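Local coordinates for protein AT-less polyketide synthase (Streptomyces platensis subsp. rosaceus, PDB 4TKT) that probably catalyses the decarboxylative condensation that extends the growing polyketide in isomigrastatin biosynthesis, as a ketosynthase domain of an AT-less type I synthase, at residues 89-92 with 93-97; 359-363 with 364-368. One frame throughout, in Å; residues are numbered along the deposited sequence.

Contact 1 (89-92 with 93-97); sequences STMD and PQERL
The carbonyl oxygen of Met91 is gripped side-on by the guanidinium of Arg96: NE lies 2.8 Å and NH2 2.9 Å from Met91 O. The oxygen sits in the guanidinium plane, while NE comes from above the carbonyl plane and NH2 almost in line with the C=O bond. A bend at chi3 (-115°) swings the Arg96 head back from the helix to this carbonyl, and its third nitrogen, NH1, bonds to Tyr612 O. An alanine in place of Arg96 would take away both donors, and Met91 O would probably be left without this pair of bonds and Tyr612 O without its partner. Along the way Arg96 CG packs 4.0 Å from SE of Met91, a selenomethionine. Asp92 is the N-cap of helix 93-109. Its chi1 of 176° sets CG beside the carbonyl carbon and turns the carboxylate to the first turn, where OD1 accepts a weak but straight bond from Gln94 N at 3.3 Å. Its OD2 takes Gln94 NE2 at 3.2 Å on the syn lone pair; that amide nitrogen also reaches Tyr139 O. Asp92 O starts the helical bonding, accepting from Arg96 N at 3.2 Å. Asp92 OD2 and Glu95 OE2 are 4.4 Å apart, a closeness that probably disfavours two full charges, eased by the helix N-terminus and Arg168, salt-bridged to Glu95 OE1.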
loop_
_atom_site.group_PDB
_atom_site.type_symbol
_atom_site.label_atom_id
_atom_site.label_comp_id
_atom_site.label_asym_id
_atom_site.label_seq_id
_atom_site.Cartn_x
_atom_site.Cartn_y
_atom_site.Cartn_z
ATOM N N SER A 89 -11.297 -14.363 15.256
ATOM C CA SER A 89 -12.558 -14.705 14.608
ATOM C C SER A 89 -13.564 -13.557 14.624
ATOM O O SER A 89 -14.324 -13.380 13.674
ATOM C CB SER A 89 -13.171 -15.942 15.271
ATOM O OG SER A 89 -12.369 -17.092 15.052
ATOM N N THR A 90 -13.564 -12.775 15.698
ATOM C CA THR A 90 -14.511 -11.673 15.837
ATOM C C THR A 90 -13.855 -10.328 15.559
ATOM O O THR A 90 -14.459 -9.277 15.759
ATOM C CB THR A 90 -15.130 -11.637 17.244
ATOM O OG1 THR A 90 -14.087 -11.582 18.224
ATOM C CG2 THR A 90 -15.982 -12.873 17.482
HETATM N N MSE A 91 -12.611 -10.372 15.098
HETATM C CA MSE A 91 -11.850 -9.166 14.806
HETATM C C MSE A 91 -12.086 -8.728 13.368
HETATM O O MSE A 91 -12.007 -9.542 12.448
HETATM C CB MSE A 91 -10.361 -9.408 15.063
HETATM C CG MSE A 91 -9.455 -8.241 14.731
HETATM SE SE MSE A 91 -7.589 -8.660 15.165
HETATM C CE MSE A 91 -7.770 -8.856 17.107
ATOM N N ASP A 92 -12.383 -7.443 13.192
ATOM C CA ASP A 92 -12.645 -6.870 11.877
ATOM C C ASP A 92 -11.519 -7.183 10.900
ATOM O O ASP A 92 -10.366 -6.858 11.161
ATOM C CB ASP A 92 -12.851 -5.354 11.999
ATOM C CG ASP A 92 -13.042 -4.668 10.650
ATOM O OD1 ASP A 92 -13.530 -5.312 9.699
ATOM O OD2 ASP A 92 -12.710 -3.467 10.546
ATOM N N PRO A 93 -11.860 -7.834 9.776
ATOM C CA PRO A 93 -10.912 -8.173 8.710
ATOM C C PRO A 93 -10.055 -6.991 8.268
ATOM O O PRO A 93 -8.909 -7.188 7.867
ATOM C CB PRO A 93 -11.824 -8.636 7.576
ATOM C CG PRO A 93 -12.986 -9.226 8.275
ATOM C CD PRO A 93 -13.199 -8.389 9.509
ATOM N N GLN A 94 -10.601 -5.782 8.349
ATOM C CA GLN A 94 -9.849 -4.585 7.990
ATOM C C GLN A 94 -8.665 -4.374 8.928
ATOM O O GLN A 94 -7.582 -3.995 8.486
ATOM C CB GLN A 94 -10.756 -3.356 7.999
ATOM C CG GLN A 94 -11.807 -3.362 6.902
ATOM C CD GLN A 94 -12.628 -2.086 6.875
ATOM O OE1 GLN A 94 -13.035 -1.618 5.809
ATOM N NE2 GLN A 94 -12.878 -1.516 8.049
ATOM N N GLU A 95 -8.871 -4.617 10.220
ATOM C CA GLU A 95 -7.775 -4.566 11.184
ATOM C C GLU A 95 -6.749 -5.653 10.880
ATOM O O GLU A 95 -5.542 -5.415 10.929
ATOM C CB GLU A 95 -8.287 -4.734 12.616
ATOM C CG GLU A 95 -9.414 -3.801 13.007
ATOM C CD GLU A 95 -9.963 -4.110 14.386
ATOM O OE1 GLU A 95 -9.204 -4.650 15.220
ATOM O OE2 GLU A 95 -11.152 -3.821 14.637
ATOM N N ARG A 96 -7.239 -6.849 10.571
ATOM C CA ARG A 96 -6.369 -7.986 10.303
ATOM C C ARG A 96 -5.482 -7.741 9.087
ATOM O O ARG A 96 -4.271 -7.953 9.143
ATOM C CB ARG A 96 -7.193 -9.260 10.100
ATOM C CG ARG A 96 -7.918 -9.746 11.350
ATOM C CD ARG A 96 -8.556 -11.106 11.110
ATOM N NE ARG A 96 -10.013 -11.063 11.173
ATOM C CZ ARG A 96 -10.812 -11.927 10.557
ATOM N NH1 ARG A 96 -10.297 -12.897 9.816
ATOM N NH2 ARG A 96 -12.128 -11.819 10.674
ATOM N N LEU A 97 -6.084 -7.281 7.994
ATOM C CA LEU A 97 -5.343 -7.081 6.755
ATOM C C LEU A 97 -4.392 -5.889 6.833
ATOM O O LEU A 97 -3.367 -5.864 6.151
ATOM C CB LEU A 97 -6.301 -6.903 5.574
ATOM C CG LEU A 97 -7.150 -8.122 5.206
ATOM C CD1 LEU A 97 -7.691 -7.998 3.790
ATOM C CD2 LEU A 97 -6.356 -9.404 5.365
#

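Contact 2 (359-363 with 364-368); sequences IGHLE and SAAGI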
loop_
_atom_site.group_PDB
_atom_site.type_symbol
_atom_site.label_atom_id
_atom_site.label_comp_id
_atom_site.label_asym_id
_atom_site.label_seq_id
_atom_site.Cartn_x
_atom_site.Cartn_y
_atom_site.Cartn_z
ATOM N N ILE A 359 -9.484 -1.314 -11.088
ATOM C CA ILE A 359 -9.797 -2.070 -9.880
ATOM C C ILE A 359 -11.065 -1.600 -9.179
ATOM O O ILE A 359 -11.473 -2.178 -8.172
ATOM C CB ILE A 359 -8.634 -2.001 -8.876
ATOM C CG1 ILE A 359 -8.348 -0.545 -8.501
ATOM C CG2 ILE A 359 -7.391 -2.653 -9.461
ATOM C CD1 ILE A 359 -7.201 -0.375 -7.530
ATOM N N GLY A 360 -11.687 -0.552 -9.710
ATOM C CA GLY A 360 -12.913 -0.036 -9.132
ATOM C C GLY A 360 -12.669 1.045 -8.096
ATOM O O GLY A 360 -11.543 1.512 -7.918
ATOM N N HIS A 361 -13.736 1.437 -7.407
ATOM C CA HIS A 361 -13.677 2.512 -6.424
ATOM C C HIS A 361 -13.384 1.958 -5.030
ATOM O O HIS A 361 -14.274 1.432 -4.357
ATOM C CB HIS A 361 -14.993 3.299 -6.429
ATOM C CG HIS A 361 -14.964 4.545 -5.599
ATOM N ND1 HIS A 361 -13.816 5.021 -5.002
ATOM C CD2 HIS A 361 -15.947 5.416 -5.268
ATOM C CE1 HIS A 361 -14.093 6.129 -4.340
ATOM N NE2 HIS A 361 -15.380 6.390 -4.484
ATOM N N LEU A 362 -12.133 2.085 -4.600
ATOM C CA LEU A 362 -11.701 1.516 -3.327
ATOM C C LEU A 362 -12.088 2.399 -2.148
ATOM O O LEU A 362 -11.749 2.096 -1.005
ATOM C CB LEU A 362 -10.189 1.280 -3.328
ATOM C CG LEU A 362 -9.736 -0.131 -3.721
ATOM C CD1 LEU A 362 -10.278 -0.519 -5.088
ATOM C CD2 LEU A 362 -8.218 -0.240 -3.697
ATOM N N GLU A 363 -12.795 3.487 -2.437
ATOM C CA GLU A 363 -13.321 4.373 -1.405
ATOM C C GLU A 363 -12.236 4.861 -0.440
ATOM O O GLU A 363 -11.335 5.597 -0.840
ATOM C CB GLU A 363 -14.455 3.670 -0.652
ATOM C CG GLU A 363 -15.782 3.733 -1.407
ATOM C CD GLU A 363 -16.735 2.606 -1.060
ATOM O OE1 GLU A 363 -16.263 1.491 -0.752
ATOM O OE2 GLU A 363 -17.964 2.837 -1.105
ATOM N N SER A 364 -12.311 4.448 0.821
ATOM C CA SER A 364 -11.365 4.928 1.829
ATOM C C SER A 364 -9.920 4.526 1.522
ATOM O O SER A 364 -8.984 5.073 2.104
ATOM C CB SER A 364 -11.763 4.422 3.216
ATOM O OG SER A 364 -11.912 3.015 3.232
ATOM N N ALA A 365 -9.742 3.580 0.604
ATOM C CA ALA A 365 -8.411 3.133 0.208
ATOM C C ALA A 365 -8.077 3.540 -1.228
ATOM O O ALA A 365 -7.054 3.127 -1.770
ATOM C CB ALA A 365 -8.296 1.625 0.363
ATOM N N ALA A 366 -8.939 4.349 -1.836
ATOM C CA ALA A 366 -8.762 4.742 -3.232
ATOM C C ALA A 366 -7.482 5.539 -3.438
ATOM O O ALA A 366 -6.815 5.408 -4.464
ATOM C CB ALA A 366 -9.962 5.545 -3.712
ATOM N N GLY A 367 -7.141 6.363 -2.457
ATOM C CA GLY A 367 -5.986 7.228 -2.566
ATOM C C GLY A 367 -4.656 6.507 -2.488
ATOM O O GLY A 367 -3.693 6.904 -3.143
ATOM N N ILE A 368 -4.591 5.447 -1.689
ATOM C CA ILE A 368 -3.333 4.728 -1.514
ATOM C C ILE A 368 -3.075 3.817 -2.719
ATOM O O ILE A 368 -1.929 3.608 -3.116
ATOM C CB ILE A 368 -3.314 3.922 -0.183
ATOM C CG1 ILE A 368 -1.899 3.451 0.143
ATOM C CG2 ILE A 368 -4.300 2.759 -0.207
ATOM C CD1 ILE A 368 -0.938 4.576 0.417
#
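Two overlapping i-to-i+3 bonds turn the chain, Ala365 N to Leu362 O at 3.0 Å and Ala366 N to Glu363 O at 2.9 Å, with both donors lying well above the planes of the carbonyls they meet. This tight 3-10 turn leads into helix 366-380 of the thiolase-type ketosynthase fold, and the sequence IGHLE that opens it is consistent with the conserved histidine motif of ketosynthases. Glu363 takes an unusual backbone conformation for a residue with a side chain (phi 54°, psi -113°), with positive phi at the point where the chain turns. Inside the bend, Leu362 CB lies over the backbone, 3.6 Å from Ala366 N, and makes a small apolar contact with Ala365 CB at 4.2 Å; the rest of the leucine reaches Tyr18 and Ala369. His361 has CG opposite its own nitrogen (chi1 -172°), which brings the ring back beside the turn. Ala366 CB meets that ring at its edge, 4.1 Å from ND1, while Glu363 CG covers one face, 4.0 Å above the centre. The ring also meets Tyr247 edge-to-face, lies nearly perpendicular to His321 and touches Cys186, an arrangement consistent with the Cys-His-His active site of ketosynthases. The turn thus places a probable active-site histidine just ahead of a helix and packs it from two directions. Beyond the ring, the Glu363 carboxylate is bonded through OE2 to Tyr139 OH, and Ser364 OG is bonded to Val213 O, so both polar ends are held by neighbouring parts of the core. The methyl of Ala366 fits closely into the turn, with its CB 3.2 Å from Glu363 O.

Overall arrangement
Contact 1 comes first along the chain, at the start of helix 93-109, and contact 2 follows much later, at the start of helix 366-380; both belong to the ketosynthase part of the chain. Their centres are 19 Å apart and their nearest atoms about 5 Å, without touching. Tyr139 spans the gap, its backbone oxygen bonded to Gln94 of contact 1 and its hydroxyl to Glu363 of contact 2. The end of strand 208-214 and the residue after it form a second link, with Leu215 meeting Gln94 and Val213 meeting Ser364. Two helix starts from distant parts of the sequence thus converge on shared neighbours, contact 2 carrying a probable active-site histidine and contact 1 farther from the chain centre.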